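Long-range contact in prolyl endopeptidase (Myxococcus xanthus, PDB 2BKL), which probably cleaves oligopeptides on the carboxyl side of proline, and less readily of alanine, as a serine endopeptidase of family S9A: residues Ala481-Gly486 with Gln503-Asp508. Numbering follows the deposited sequence.
Sequences ANLRGG and QNVFDD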
loop_
_atom_site.group_PDB
_atom_site.type_symbol
_atom_site.label_atom_id
_atom_site.label_comp_id
_atom_site.label_asym_id
_atom_site.label_seq_id
_atom_site.Cartn_x
_atom_site.Cartn_y
_atom_site.Cartn_z
ATOM N N ALA A 481 -14.431 3.073 5.403
ATOM C CA ALA A 481 -14.458 2.765 6.833
ATOM C C ALA A 481 -13.066 2.595 7.383
ATOM O O ALA A 481 -12.227 1.919 6.744
ATOM C CB ALA A 481 -15.296 1.538 7.090
ATOM N N ASN A 482 -12.805 3.139 8.566
ATOM C CA ASN A 482 -11.510 3.050 9.240
ATOM C C ASN A 482 -11.536 1.875 10.217
ATOM O O ASN A 482 -11.428 2.019 11.441
ATOM C CB ASN A 482 -11.195 4.359 9.967
ATOM C CG ASN A 482 -11.030 5.515 9.034
ATOM O OD1 ASN A 482 -11.933 6.326 8.881
ATOM N ND2 ASN A 482 -9.863 5.612 8.416
ATOM N N LEU A 483 -11.627 0.700 9.627
ATOM C CA LEU A 483 -11.763 -0.549 10.348
ATOM C C LEU A 483 -10.562 -0.812 11.260
ATOM O O LEU A 483 -9.432 -0.359 11.004
ATOM C CB LEU A 483 -11.854 -1.698 9.377
ATOM C CG LEU A 483 -12.873 -1.608 8.268
ATOM C CD1 LEU A 483 -12.706 -2.802 7.282
ATOM C CD2 LEU A 483 -14.263 -1.575 8.840
ATOM N N ARG A 484 -10.806 -1.542 12.343
ATOM C CA ARG A 484 -9.700 -2.075 13.148
ATOM C C ARG A 484 -8.771 -2.916 12.260
ATOM O O ARG A 484 -9.127 -3.296 11.116
ATOM C CB ARG A 484 -10.210 -2.867 14.347
ATOM C CG ARG A 484 -10.697 -1.972 15.475
ATOM C CD ARG A 484 -11.314 -2.714 16.654
ATOM N NE ARG A 484 -12.626 -3.242 16.294
ATOM C CZ ARG A 484 -13.368 -3.944 17.114
ATOM N NH1 ARG A 484 -12.926 -4.226 18.324
ATOM N NH2 ARG A 484 -14.535 -4.411 16.710
ATOM N N GLY A 485 -7.558 -3.148 12.752
ATOM C CA GLY A 485 -6.497 -3.683 11.945
ATOM C C GLY A 485 -5.674 -2.609 11.274
ATOM O O GLY A 485 -4.496 -2.818 11.019
ATOM N N GLY A 486 -6.282 -1.466 10.963
ATOM C CA GLY A 486 -5.550 -0.291 10.576
ATOM C C GLY A 486 -4.825 0.332 11.740
ATOM O O GLY A 486 -4.841 -0.162 12.861
ATOM N N GLN A 503 -11.459 -11.378 13.012
ATOM C CA GLN A 503 -12.886 -11.314 12.807
ATOM C C GLN A 503 -13.446 -9.949 13.185
ATOM O O GLN A 503 -14.476 -9.527 12.653
ATOM C CB GLN A 503 -13.620 -12.420 13.568
ATOM C CG GLN A 503 -15.128 -12.460 13.396
ATOM C CD GLN A 503 -15.556 -12.648 11.975
ATOM O OE1 GLN A 503 -14.979 -13.484 11.277
ATOM N NE2 GLN A 503 -16.628 -11.957 11.552
ATOM N N ASN A 504 -12.818 -9.240 14.127
ATOM C CA ASN A 504 -13.285 -7.887 14.455
ATOM C C ASN A 504 -13.298 -6.951 13.243
ATOM O O ASN A 504 -14.143 -6.074 13.135
ATOM C CB ASN A 504 -12.407 -7.250 15.507
ATOM C CG ASN A 504 -12.554 -7.860 16.902
ATOM O OD1 ASN A 504 -13.559 -8.477 17.248
ATOM N ND2 ASN A 504 -11.538 -7.651 17.730
ATOM N N VAL A 505 -12.359 -7.123 12.315
ATOM C CA VAL A 505 -12.281 -6.290 11.137
ATOM C C VAL A 505 -13.535 -6.511 10.306
ATOM O O VAL A 505 -14.165 -5.561 9.824
ATOM C CB VAL A 505 -11.069 -6.668 10.280
ATOM C CG1 VAL A 505 -10.983 -5.829 9.051
ATOM C CG2 VAL A 505 -9.804 -6.536 11.095
ATOM N N PHE A 506 -13.888 -7.772 10.111
ATOM C CA PHE A 506 -15.049 -8.132 9.345
ATOM C C PHE A 506 -16.319 -7.661 10.020
ATOM O O PHE A 506 -17.201 -7.095 9.359
ATOM C CB PHE A 506 -15.077 -9.642 9.053
ATOM C CG PHE A 506 -13.754 -10.209 8.537
ATOM C CD1 PHE A 506 -12.942 -9.476 7.706
ATOM C CD2 PHE A 506 -13.339 -11.478 8.915
ATOM C CE1 PHE A 506 -11.760 -10.000 7.233
ATOM C CE2 PHE A 506 -12.123 -12.006 8.441
ATOM C CZ PHE A 506 -11.362 -11.272 7.602
ATOM N N ASP A 507 -16.375 -7.805 11.340
ATOM C CA ASP A 507 -17.523 -7.280 12.093
ATOM C C ASP A 507 -17.663 -5.757 11.963
ATOM O O ASP A 507 -18.762 -5.244 11.781
ATOM C CB ASP A 507 -17.458 -7.689 13.538
ATOM C CG ASP A 507 -17.628 -9.162 13.755
ATOM O OD1 ASP A 507 -18.173 -9.880 12.881
ATOM O OD2 ASP A 507 -17.233 -9.647 14.813
ATOM N N ASP A 508 -16.553 -5.032 12.008
ATOM C CA ASP A 508 -16.579 -3.596 11.770
ATOM C C ASP A 508 -17.119 -3.276 10.390
ATOM O O ASP A 508 -17.843 -2.315 10.226
ATOM C CB ASP A 508 -15.187 -2.979 11.917
ATOM C CG ASP A 508 -14.652 -2.994 13.325
ATOM O OD1 ASP A 508 -15.374 -3.326 14.303
ATOM O OD2 ASP A 508 -13.441 -2.712 13.505
#
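Two N-H groups of Arg-484 converge on OD2 of Asp-508. The backbone N of Arg-484 reaches OD2 at 3.1 Å through the anti lone pair, while NE of the same arginine takes the syn lone pair in an almost straight bond (173°). NH2 of Arg-484 closes the side-on salt bridge to OD1 of Asp-508 at 2.8 Å. Guanidinium and carboxylate lie nearly coplanar; a bend at chi3 (-73°) in an otherwise extended chain turns the NE and NH2 edge of the guanidinium toward the acid. OD1 of Asp-508 also hydrogen-bonds to Ser-424 OG, and the arginine has a second acidic partner, Asp-426, at NH1; both come from the loop between strands 415-423 and 429-437. CB of Asn-504 sits over the centre of the guanidinium and ND2 of Asn-504 over NH1 of Arg-484 (3.7 Å), the planes parallel to within 2°, while ND2 bonds to the carbonyl of Ala-496. Replacing Arg-484 with a methionine would probably leave the buried carboxylate of Asp-508 without its countercharge and Asn-504 without a flat partner. Beside the salt bridge, CD2 of Leu-483 packs on CB of Asp-508 (3.5 Å) and CD1 of Leu-483 meets CG1 of Val-505 at 3.9 Å. The type II turn Leu-483 to Gly-486, with glycine at its third position, thus docks on the first turns of helix 503-518, tying the loop after strand 477-481 to a helix of the alpha/beta-hydrolase domain.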